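PDB 6LCJ: alpha-galactosidase from Thermus thermophilus, which probably hydrolyses terminal alpha-galactosyl linkages of oligosaccharides, working as a hexameric glycoside hydrolase. Local coordinates for residues W252-R255 and P261-A264; Y307-P312 and A318-A323; E422-F427 and V473-L478; R459-G462 and F466-G469. All blocks are in the same frame, centred on the assembly; numbering follows the deposited sequence.

Contact 1 (W252-R255 and P261-A264)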
loop_
_atom_site.group_PDB
_atom_site.type_symbol
_atom_site.label_atom_id
_atom_site.label_comp_id
_atom_site.label_asym_id
_atom_site.label_seq_id
_atom_site.Cartn_x
_atom_site.Cartn_y
_atom_site.Cartn_z
ATOM N N TRP E 252 -11.513 31.977 -21.135
ATOM C CA TRP E 252 -10.841 32.881 -20.210
ATOM C C TRP E 252 -10.320 32.185 -18.953
ATOM O O TRP E 252 -9.524 32.781 -18.217
ATOM C CB TRP E 252 -11.781 34.019 -19.800
ATOM C CG TRP E 252 -11.916 35.111 -20.835
ATOM C CD1 TRP E 252 -11.484 35.078 -22.126
ATOM C CD2 TRP E 252 -12.521 36.398 -20.647
ATOM N NE1 TRP E 252 -11.776 36.264 -22.756
ATOM C CE2 TRP E 252 -12.416 37.091 -21.872
ATOM C CE3 TRP E 252 -13.141 37.028 -19.565
ATOM C CZ2 TRP E 252 -12.912 38.381 -22.047
ATOM C CZ3 TRP E 252 -13.631 38.309 -19.739
ATOM C CH2 TRP E 252 -13.512 38.973 -20.974
ATOM N N VAL E 253 -10.738 30.951 -18.696
ATOM C CA VAL E 253 -10.336 30.240 -17.490
ATOM C C VAL E 253 -8.884 29.795 -17.622
ATOM O O VAL E 253 -8.476 29.265 -18.657
ATOM C CB VAL E 253 -11.270 29.050 -17.241
ATOM C CG1 VAL E 253 -10.759 28.192 -16.090
ATOM C CG2 VAL E 253 -12.681 29.570 -16.973
ATOM N N LEU E 254 -8.093 30.035 -16.578
ATOM C CA LEU E 254 -6.734 29.506 -16.534
ATOM C C LEU E 254 -6.774 27.983 -16.517
ATOM O O LEU E 254 -7.446 27.378 -15.672
ATOM C CB LEU E 254 -5.999 30.029 -15.311
ATOM C CG LEU E 254 -4.544 29.580 -15.187
ATOM C CD1 LEU E 254 -3.725 30.082 -16.365
ATOM C CD2 LEU E 254 -3.983 30.091 -13.870
ATOM N N ARG E 255 -6.071 27.364 -17.469
ATOM C CA ARG E 255 -6.116 25.922 -17.658
ATOM C C ARG E 255 -4.711 25.344 -17.610
ATOM O O ARG E 255 -3.729 26.032 -17.895
ATOM C CB ARG E 255 -6.802 25.559 -18.984
ATOM C CG ARG E 255 -8.298 25.722 -18.921
ATOM C CD ARG E 255 -8.956 25.895 -20.283
ATOM N NE ARG E 255 -10.357 26.281 -20.133
ATOM C CZ ARG E 255 -11.326 25.459 -19.729
ATOM N NH1 ARG E 255 -11.063 24.197 -19.435
ATOM N NH2 ARG E 255 -12.564 25.902 -19.613
ATOM N N PRO E 261 -9.282 23.323 -15.720
ATOM C CA PRO E 261 -9.109 24.575 -14.973
ATOM C C PRO E 261 -8.169 24.399 -13.792
ATOM O O PRO E 261 -8.261 23.430 -13.040
ATOM C CB PRO E 261 -10.531 24.906 -14.507
ATOM C CG PRO E 261 -11.415 24.222 -15.509
ATOM C CD PRO E 261 -10.700 22.947 -15.841
ATOM N N VAL E 262 -7.244 25.344 -13.646
ATOM C CA VAL E 262 -6.360 25.364 -12.492
ATOM C C VAL E 262 -7.154 25.727 -11.242
ATOM O O VAL E 262 -7.965 26.661 -11.244
ATOM C CB VAL E 262 -5.212 26.350 -12.751
ATOM C CG1 VAL E 262 -4.368 26.574 -11.496
ATOM C CG2 VAL E 262 -4.370 25.836 -13.901
ATOM N N ARG E 263 -6.946 24.973 -10.170
ATOM C CA ARG E 263 -7.646 25.247 -8.920
ATOM C C ARG E 263 -7.019 26.457 -8.234
ATOM O O ARG E 263 -5.790 26.568 -8.144
ATOM C CB ARG E 263 -7.604 24.013 -8.023
ATOM C CG ARG E 263 -7.884 22.738 -8.814
ATOM C CD ARG E 263 -8.756 21.772 -8.066
ATOM N NE ARG E 263 -10.165 22.161 -8.112
ATOM C CZ ARG E 263 -11.160 21.330 -8.410
ATOM N NH1 ARG E 263 -10.895 20.059 -8.699
ATOM N NH2 ARG E 263 -12.418 21.770 -8.419
ATOM N N ALA E 264 -7.860 27.394 -7.804
ATOM C CA ALA E 264 -7.369 28.591 -7.129
ATOM C C ALA E 264 -7.782 28.639 -5.660
ATOM O O ALA E 264 -7.670 29.687 -5.027
ATOM C CB ALA E 264 -7.840 29.852 -7.855
HETATM O O HOH W 1 -8.709 28.269 -13.099
#

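Contact 2 (Y307-P312 and A318-A323)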
loop_
_atom_site.group_PDB
_atom_site.type_symbol
_atom_site.label_atom_id
_atom_site.label_comp_id
_atom_site.label_asym_id
_atom_site.label_seq_id
_atom_site.Cartn_x
_atom_site.Cartn_y
_atom_site.Cartn_z
ATOM N N TYR E 307 -3.146 36.679 -5.981
ATOM C CA TYR E 307 -2.410 35.455 -6.288
ATOM C C TYR E 307 -3.028 34.708 -7.479
ATOM O O TYR E 307 -2.323 33.982 -8.191
ATOM C CB TYR E 307 -2.362 34.538 -5.053
ATOM C CG TYR E 307 -3.686 33.844 -4.800
ATOM C CD1 TYR E 307 -3.988 32.630 -5.403
ATOM C CD2 TYR E 307 -4.642 34.421 -3.986
ATOM C CE1 TYR E 307 -5.204 32.018 -5.200
ATOM C CE2 TYR E 307 -5.859 33.807 -3.778
ATOM C CZ TYR E 307 -6.134 32.614 -4.386
ATOM O OH TYR E 307 -7.349 32.026 -4.178
ATOM N N ALA E 308 -4.342 34.839 -7.692
ATOM C CA ALA E 308 -4.963 34.112 -8.793
ATOM C C ALA E 308 -4.344 34.483 -10.133
ATOM O O ALA E 308 -4.260 33.640 -11.033
ATOM C CB ALA E 308 -6.467 34.359 -8.811
ATOM N N ALA E 309 -3.881 35.724 -10.281
ATOM C CA ALA E 309 -3.269 36.156 -11.527
ATOM C C ALA E 309 -1.846 35.636 -11.711
ATOM O O ALA E 309 -1.276 35.802 -12.801
ATOM C CB ALA E 309 -3.271 37.681 -11.597
ATOM N N ALA E 310 -1.252 35.024 -10.683
ATOM C CA ALA E 310 0.141 34.594 -10.740
ATOM C C ALA E 310 0.295 33.089 -10.563
ATOM O O ALA E 310 1.420 32.602 -10.418
ATOM C CB ALA E 310 0.978 35.340 -9.698
ATOM N N LEU E 311 -0.789 32.334 -10.593
ATOM C CA LEU E 311 -0.650 30.891 -10.521
ATOM C C LEU E 311 0.175 30.385 -11.710
ATOM O O LEU E 311 0.155 30.975 -12.796
ATOM C CB LEU E 311 -2.030 30.236 -10.471
ATOM C CG LEU E 311 -2.660 30.487 -9.088
ATOM C CD1 LEU E 311 -4.164 30.230 -9.080
ATOM C CD2 LEU E 311 -1.953 29.689 -7.967
ATOM N N PRO E 312 0.939 29.299 -11.530
ATOM C CA PRO E 312 1.004 28.422 -10.359
ATOM C C PRO E 312 2.070 28.784 -9.345
ATOM O O PRO E 312 2.481 27.919 -8.594
ATOM C CB PRO E 312 1.326 27.054 -10.984
ATOM C CG PRO E 312 2.026 27.370 -12.299
ATOM C CD PRO E 312 1.889 28.860 -12.569
ATOM N N ALA E 318 5.911 36.745 -13.987
ATOM C CA ALA E 318 6.048 37.581 -15.188
ATOM C C ALA E 318 4.693 37.927 -15.811
ATOM O O ALA E 318 4.465 39.083 -16.185
ATOM C CB ALA E 318 6.949 36.906 -16.229
ATOM N N ARG E 319 3.786 36.947 -15.948
ATOM C CA ARG E 319 2.425 37.256 -16.393
ATOM C C ARG E 319 1.743 38.212 -15.426
ATOM O O ARG E 319 1.069 39.164 -15.842
ATOM C CB ARG E 319 1.570 35.984 -16.516
ATOM C CG ARG E 319 1.892 35.087 -17.694
ATOM C CD ARG E 319 1.210 33.715 -17.560
ATOM N NE ARG E 319 0.264 33.722 -16.451
ATOM C CZ ARG E 319 0.132 32.723 -15.581
ATOM N NH1 ARG E 319 0.882 31.624 -15.721
ATOM N NH2 ARG E 319 -0.742 32.827 -14.563
ATOM N N TYR E 320 1.883 37.948 -14.123
ATOM C CA TYR E 320 1.211 38.756 -13.112
ATOM C C TYR E 320 1.645 40.208 -13.191
ATOM O O TYR E 320 0.813 41.120 -13.105
ATOM C CB TYR E 320 1.501 38.187 -11.719
ATOM C CG TYR E 320 1.099 39.074 -10.568
ATOM C CD1 TYR E 320 -0.217 39.096 -10.102
ATOM C CD2 TYR E 320 2.036 39.888 -9.936
ATOM C CE1 TYR E 320 -0.581 39.913 -9.030
ATOM C CE2 TYR E 320 1.689 40.704 -8.869
ATOM C CZ TYR E 320 0.388 40.713 -8.418
ATOM O OH TYR E 320 0.054 41.524 -7.357
ATOM N N ARG E 321 2.944 40.445 -13.354
ATOM C CA ARG E 321 3.439 41.814 -13.336
ATOM C C ARG E 321 2.931 42.607 -14.540
ATOM O O ARG E 321 2.572 43.783 -14.405
ATOM C CB ARG E 321 4.962 41.807 -13.285
ATOM C CG ARG E 321 5.568 43.168 -13.293
ATOM C CD ARG E 321 5.888 43.608 -11.902
ATOM N NE ARG E 321 6.578 44.891 -11.887
ATOM C CZ ARG E 321 6.740 45.619 -10.787
ATOM N NH1 ARG E 321 6.261 45.182 -9.629
ATOM N NH2 ARG E 321 7.379 46.777 -10.839
ATOM N N LYS E 322 2.885 41.976 -15.722
ATOM C CA LYS E 322 2.357 42.652 -16.905
ATOM C C LYS E 322 0.864 42.932 -16.768
ATOM O O LYS E 322 0.394 44.005 -17.154
ATOM C CB LYS E 322 2.635 41.829 -18.155
ATOM C CG LYS E 322 4.104 41.791 -18.549
ATOM C CD LYS E 322 4.359 40.805 -19.701
ATOM C CE LYS E 322 5.709 40.078 -19.563
ATOM N NZ LYS E 322 5.545 38.589 -19.747
ATOM N N ALA E 323 0.102 41.993 -16.205
ATOM C CA ALA E 323 -1.320 42.244 -15.981
ATOM C C ALA E 323 -1.529 43.391 -14.996
ATOM O O ALA E 323 -2.356 44.280 -15.226
ATOM C CB ALA E 323 -2.011 40.978 -15.468
HETATM O O HOH W 2 -3.873 33.761 -14.180
#

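Contact 3 (E422-F427 and V473-L478)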
loop_
_atom_site.group_PDB
_atom_site.type_symbol
_atom_site.label_atom_id
_atom_site.label_comp_id
_atom_site.label_asym_id
_atom_site.label_seq_id
_atom_site.Cartn_x
_atom_site.Cartn_y
_atom_site.Cartn_z
ATOM N N GLU E 422 -2.780 47.833 17.183
ATOM C CA GLU E 422 -2.757 49.289 17.081
ATOM C C GLU E 422 -1.334 49.824 16.926
ATOM O O GLU E 422 -1.096 50.762 16.154
ATOM C CB GLU E 422 -3.429 49.901 18.303
ATOM C CG GLU E 422 -3.736 51.363 18.151
ATOM C CD GLU E 422 -3.985 52.023 19.480
ATOM O OE1 GLU E 422 -5.134 51.948 19.957
ATOM O OE2 GLU E 422 -3.040 52.613 20.055
ATOM N N ALA E 423 -0.373 49.233 17.646
ATOM C CA ALA E 423 1.008 49.709 17.581
ATOM C C ALA E 423 1.603 49.531 16.186
ATOM O O ALA E 423 2.362 50.388 15.716
ATOM C CB ALA E 423 1.858 48.983 18.622
ATOM N N LEU E 424 1.275 48.427 15.507
ATOM C CA LEU E 424 1.781 48.225 14.150
ATOM C C LEU E 424 1.169 49.208 13.155
ATOM O O LEU E 424 1.836 49.584 12.185
ATOM C CB LEU E 424 1.535 46.787 13.693
ATOM C CG LEU E 424 2.452 45.718 14.297
ATOM C CD1 LEU E 424 2.417 44.473 13.445
ATOM C CD2 LEU E 424 3.871 46.217 14.458
ATOM N N ALA E 425 -0.080 49.637 13.363
ATOM C CA ALA E 425 -0.629 50.717 12.543
ATOM C C ALA E 425 0.137 52.021 12.755
ATOM O O ALA E 425 0.426 52.746 11.797
ATOM C CB ALA E 425 -2.113 50.923 12.848
ATOM N N HIS E 426 0.477 52.344 14.002
ATOM C CA HIS E 426 1.288 53.534 14.239
ATOM C C HIS E 426 2.645 53.411 13.558
ATOM O O HIS E 426 3.107 54.352 12.912
ATOM C CB HIS E 426 1.468 53.772 15.735
ATOM C CG HIS E 426 0.260 54.325 16.420
ATOM N ND1 HIS E 426 -0.406 55.441 15.967
ATOM C CD2 HIS E 426 -0.385 53.931 17.546
ATOM C CE1 HIS E 426 -1.418 55.704 16.774
ATOM N NE2 HIS E 426 -1.425 54.806 17.742
ATOM N N PHE E 427 3.288 52.250 13.664
ATOM C CA PHE E 427 4.611 52.096 13.070
ATOM C C PHE E 427 4.566 52.222 11.545
ATOM O O PHE E 427 5.391 52.910 10.944
ATOM C CB PHE E 427 5.212 50.759 13.488
ATOM C CG PHE E 427 6.634 50.570 13.044
ATOM C CD1 PHE E 427 7.676 51.171 13.729
ATOM C CD2 PHE E 427 6.931 49.787 11.939
ATOM C CE1 PHE E 427 8.988 50.989 13.331
ATOM C CE2 PHE E 427 8.244 49.602 11.539
ATOM C CZ PHE E 427 9.268 50.212 12.233
ATOM N N VAL E 473 6.539 48.000 23.625
ATOM C CA VAL E 473 5.667 46.888 23.246
ATOM C C VAL E 473 6.533 45.709 22.821
ATOM O O VAL E 473 7.391 45.846 21.940
ATOM C CB VAL E 473 4.702 47.286 22.115
ATOM C CG1 VAL E 473 3.585 46.261 21.967
ATOM C CG2 VAL E 473 4.135 48.683 22.354
ATOM N N ASP E 474 6.294 44.553 23.431
ATOM C CA ASP E 474 7.077 43.343 23.198
ATOM C C ASP E 474 6.205 42.317 22.478
ATOM O O ASP E 474 5.119 41.973 22.956
ATOM C CB ASP E 474 7.599 42.784 24.525
ATOM C CG ASP E 474 8.601 41.649 24.342
ATOM O OD1 ASP E 474 9.021 41.385 23.197
ATOM O OD2 ASP E 474 8.981 41.020 25.360
ATOM N N TYR E 475 6.679 41.830 21.332
ATOM C CA TYR E 475 5.936 40.861 20.539
ATOM C C TYR E 475 6.509 39.453 20.600
ATOM O O TYR E 475 5.828 38.516 20.169
ATOM C CB TYR E 475 5.885 41.284 19.059
ATOM C CG TYR E 475 5.061 42.513 18.745
ATOM C CD1 TYR E 475 5.614 43.782 18.869
ATOM C CD2 TYR E 475 3.750 42.405 18.278
ATOM C CE1 TYR E 475 4.888 44.908 18.573
ATOM C CE2 TYR E 475 3.011 43.533 17.971
ATOM C CZ TYR E 475 3.593 44.789 18.120
ATOM O OH TYR E 475 2.892 45.938 17.830
ATOM N N ALA E 476 7.734 39.281 21.100
ATOM C CA ALA E 476 8.386 37.972 21.033
ATOM C C ALA E 476 7.561 36.824 21.617
ATOM O O ALA E 476 7.577 35.733 21.014
ATOM C CB ALA E 476 9.764 38.046 21.705
ATOM N N PRO E 477 6.835 36.977 22.743
ATOM C CA PRO E 477 6.009 35.859 23.239
ATOM C C PRO E 477 5.104 35.190 22.205
ATOM O O PRO E 477 4.958 33.963 22.254
ATOM C CB PRO E 477 5.190 36.523 24.354
ATOM C CG PRO E 477 6.108 37.544 24.908
ATOM C CD PRO E 477 6.907 38.067 23.740
ATOM N N LEU E 478 4.493 35.943 21.276
ATOM C CA LEU E 478 3.538 35.349 20.336
ATOM C C LEU E 478 4.192 34.432 19.309
ATOM O O LEU E 478 3.482 33.664 18.647
ATOM C CB LEU E 478 2.751 36.430 19.592
ATOM C CG LEU E 478 3.405 37.286 18.497
ATOM C CD1 LEU E 478 3.063 36.807 17.095
ATOM C CD2 LEU E 478 2.949 38.721 18.663
#

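Contact 4 (R459-G462 and F466-G469)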
loop_
_atom_site.group_PDB
_atom_site.type_symbol
_atom_site.label_atom_id
_atom_site.label_comp_id
_atom_site.label_asym_id
_atom_site.label_seq_id
_atom_site.Cartn_x
_atom_site.Cartn_y
_atom_site.Cartn_z
ATOM N N ARG E 459 9.375 53.630 17.398
ATOM C CA ARG E 459 10.762 53.333 17.101
ATOM C C ARG E 459 10.963 51.849 17.334
ATOM O O ARG E 459 10.372 51.282 18.258
ATOM C CB ARG E 459 11.701 54.173 17.987
ATOM C CG ARG E 459 13.104 53.612 18.152
ATOM C CD ARG E 459 14.104 54.728 18.398
ATOM N NE ARG E 459 13.585 55.704 19.356
ATOM C CZ ARG E 459 13.702 55.592 20.678
ATOM N NH1 ARG E 459 14.327 54.543 21.205
ATOM N NH2 ARG E 459 13.195 56.528 21.474
ATOM N N ARG E 460 11.772 51.209 16.495
ATOM C CA ARG E 460 12.072 49.796 16.684
ATOM C C ARG E 460 13.336 49.633 17.515
ATOM O O ARG E 460 14.387 50.186 17.180
ATOM C CB ARG E 460 12.234 49.072 15.349
ATOM C CG ARG E 460 11.658 47.653 15.371
ATOM C CD ARG E 460 11.776 46.974 14.017
ATOM N NE ARG E 460 11.245 45.620 14.056
ATOM C CZ ARG E 460 10.733 44.998 12.998
ATOM N NH1 ARG E 460 10.694 45.626 11.828
ATOM N NH2 ARG E 460 10.253 43.759 13.105
ATOM N N LEU E 461 13.228 48.873 18.600
ATOM C CA LEU E 461 14.363 48.595 19.464
ATOM C C LEU E 461 15.011 47.263 19.158
ATOM O O LEU E 461 16.197 47.078 19.444
ATOM C CB LEU E 461 13.924 48.623 20.929
ATOM C CG LEU E 461 13.095 49.866 21.256
ATOM C CD1 LEU E 461 12.465 49.762 22.634
ATOM C CD2 LEU E 461 13.948 51.123 21.128
ATOM N N GLY E 462 14.252 46.342 18.580
ATOM C CA GLY E 462 14.743 45.047 18.188
ATOM C C GLY E 462 13.743 44.397 17.261
ATOM O O GLY E 462 12.723 44.994 16.903
ATOM N N PHE E 466 9.191 47.292 20.082
ATOM C CA PHE E 466 9.009 48.649 19.609
ATOM C C PHE E 466 8.807 49.557 20.808
ATOM O O PHE E 466 8.446 49.112 21.902
ATOM C CB PHE E 466 7.819 48.753 18.654
ATOM C CG PHE E 466 7.945 47.876 17.443
ATOM C CD1 PHE E 466 7.844 46.496 17.552
ATOM C CD2 PHE E 466 8.169 48.429 16.197
ATOM C CE1 PHE E 466 7.979 45.688 16.450
ATOM C CE2 PHE E 466 8.289 47.622 15.087
ATOM C CZ PHE E 466 8.200 46.249 15.214
ATOM N N ARG E 467 9.078 50.832 20.597
ATOM C CA ARG E 467 8.722 51.865 21.551
ATOM C C ARG E 467 7.691 52.742 20.865
ATOM O O ARG E 467 8.015 53.451 19.908
ATOM C CB ARG E 467 9.940 52.664 22.004
ATOM C CG ARG E 467 9.799 53.173 23.431
ATOM C CD ARG E 467 11.144 53.457 24.087
ATOM N NE ARG E 467 11.574 54.842 23.887
ATOM C CZ ARG E 467 10.979 55.902 24.435
ATOM N NH1 ARG E 467 9.918 55.748 25.223
ATOM N NH2 ARG E 467 11.450 57.122 24.198
ATOM N N VAL E 468 6.450 52.660 21.337
ATOM C CA VAL E 468 5.320 53.404 20.787
ATOM C C VAL E 468 5.017 54.534 21.755
ATOM O O VAL E 468 4.674 54.282 22.919
ATOM C CB VAL E 468 4.090 52.505 20.577
ATOM C CG1 VAL E 468 2.982 53.268 19.858
ATOM C CG2 VAL E 468 4.466 51.251 19.796
ATOM N N GLY E 469 5.140 55.774 21.275
ATOM C CA GLY E 469 5.218 56.922 22.160
ATOM C C GLY E 469 6.246 56.662 23.242
ATOM O O GLY E 469 7.421 56.419 22.945
#

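Contact 1 (W252-R255 and P261-A264)
Val-253 carries CG1 opposite its backbone N (chi1 173°), which turns that methyl onto the ring of Pro-261: Val-253 CG1 lies 3.7 Å from Pro-261 CB. In Val-262 CG1 stands opposite the backbone N (chi1 171°), which leaves CG2 beside that nitrogen and over the chain of Leu-254 and Arg-255, Val-262 CG2 being 3.8 Å from Arg-255 C. The two segments close the neck of a short loop with a single beta bridge, Arg-255 to Pro-261. The loop leads into strand 263-267 of a small three-stranded antiparallel sheet, part of the long excursion between strands 229-234 and 298-303 of the TIM barrel. Leu-254 O is the polar centre: Val-262 N donates to it over 2.9 Å in a nearly straight bond (166°), its line tilted from the carbonyl plane, and Pro-261 CA brings a C-H to the same oxygen at 3.3 Å. Beside this pair the Leu-254 side chain crosses that of Val-262, with Leu-254 CG 4.0 Å from Val-262 CG2. The extended side chain of Arg-255 runs alongside Pro-261, and its guanidinium is held beyond the bridge: NH1 by Gly-259 O, NH2 by Pro-250 O. NH1 also forms a salt bridge to Asp-120 of a neighbouring subunit, so the loop neck contributes to the hexamer interface. Val-253 CG1 sits above one face of that guanidinium, toward its rim. A water lies beside the bridge, 3.0 Å from Leu-254 O and 2.6 Å from Val-262 O, placed to donate to either.

Contact 2 (Y307-P312 and A318-A323)
Arg-319 grips the backbone oxygen of Leu-311 with its terminal nitrogens. NH2 makes the shorter bond, 2.7 Å to Leu-311 O, approaching in the carbonyl plane with a C=O...N angle of 155°; NH1 adds a weak second bond to the same oxygen at 3.1 Å. The oxygen lies somewhat out of the guanidinium plane. A bend at chi3 (9°), where the chain is nearly eclipsed, swings the guanidinium across to the loop. Next to this polar grip Tyr-320 fills the apolar side. Tyr-320 CB packs on Ala-310 CB at 3.5 Å. With CG opposite the backbone N (chi1 168°), the ring is laid edge-on beside Ala-309, Ala-309 CB lying in the ring plane 3.7 Å from Tyr-320 CD1. One step further out, a water donates to Ala-308 O and is weakly bound by Arg-319 NH2, linking the guanidinium to the 3-10 turn. That turn is set by Ala-310 N bonding to Tyr-307 O at 2.9 Å, and the peptide before Pro-312 is cis. The far end of Tyr-320 is fixed by a hydrogen bond between its OH and Ser-346 OG, while Trp-50 packs on Ala-310. A methionine in place of Arg-319 has no N-H to give Leu-311 O or the water, and the loop before Pro-312 would probably be freer to shift. The contact folds the loop after strand 298-303 back onto the start of helix 317-331, a beta-alpha connection of the TIM barrel, on the side where the C-terminal strand ends of such barrels carry the active site.

Contact 3 (E422-F427 and V473-L478)
The phenol oxygen of Tyr-475 is buried among carbons: Tyr-475 OH lies 3.3 Å from Ala-423 CB and 3.5 Å from Leu-424 CD2, with no polar partner in the helical segment it touches. Its mate comes one turn earlier, where the hydroxyl donates to the backbone carbonyl of Leu-420. The tyrosine thus pins helix 415-428, which runs up to barrel strand 431-433, against the end of the three-stranded antiparallel sheet at the C-terminus. The ring enters with CG beside the backbone N (chi1 -69°), reaching from the chain just past strand 471-474 to the helix. Leu-424 slides past it in the opposite direction, so that its CD2 branch comes obliquely to 3.9 Å from Tyr-475 CZ. The short side chain of Ala-423 leaves the hydroxyl close to the helix, and Val-473 CG2 makes a looser apolar contact with Ala-423 CB at 4.4 Å. Further cover comes from Leu-384 and Leu-388 of helix 380-388, and Phe-466 meets the tyrosine ring with planes about 80° apart. Beyond the ring the chain turns away: Leu-478 N bonds to Tyr-475 O, and Leu-478 CD2 touches the ring edge in its plane. The turn begins as an Asx turn at Asp-474, whose OD1 accepts from Ala-476 N at 3.2 Å, met from well above the carboxylate plane.

Contact 4 (R459-G462 and F466-G469)
The ring of Phe-466 carries the aliphatic chain of Arg-460 over one face: Arg-460 CG stands 3.8 Å from the centroid of the Phe-466 ring, 27° off its normal, a CH-pi contact. Further out the roles reverse, and Phe-466 CZ lies over one face of the Arg-460 guanidinium, 3.3 Å from Arg-460 NE, the two planes 29° apart. These residues form a non-hydrogen-bonded pair of the antiparallel beta hairpin 458-462 and 465-468. Because the arginine runs straight from CG to NE, it lies alongside the phenylalanine. Its NE bonds to Gly-462 O at 3.3 Å, and NH2 bonds to Pro-463 O and Leu-388 O. A serine at Arg-460 would uncover that ring face and take away these donors, probably loosening the hairpin end and its tie to Leu-388. The other face of the hairpin holds Arg-459 and Arg-467, the hydrogen-bonded pair, whose guanidiniums meet edge to edge with planes 63° apart: Arg-459 NH2 is 3.3 Å from Arg-467 NH2, and Arg-459 NH1 lies in the plane at the edge of the Arg-467 guanidinium. This approach of two charged donors is likely to be costly; a weak, long ion pair of Arg-467 with Glu-470 may ease it. Leu-461 CD1 sits 3.9 Å from Arg-467 CB. Between the faces run the backbone bonds: Arg-459 N to Arg-467 O at 2.9 Å, Arg-467 N to Arg-459 O at 2.7 Å.

The four contacts form two pairs on opposite sides of the chain's centre. Contact 1 lies in an excursion from the barrel, contact 2 in a beta-alpha connection; their centres are 12 Å apart, Ala-264 O and Tyr-307 OH probably hydrogen-bond at 2.5 Å, and Leu-311 packs against Leu-254 and Ala-264. Contact 2 lies on the side of the barrel where family relatives keep the active site; no ligand marks it in this apo form. Contacts 3 and 4, centres 9 Å apart, share the C-terminal sheet, where Val-473 N probably bonds to Phe-466 O, and contact 4 nests within the loop contact 3 closes. Contacts 2 and 3 stay about 21 Å apart at their nearest atoms.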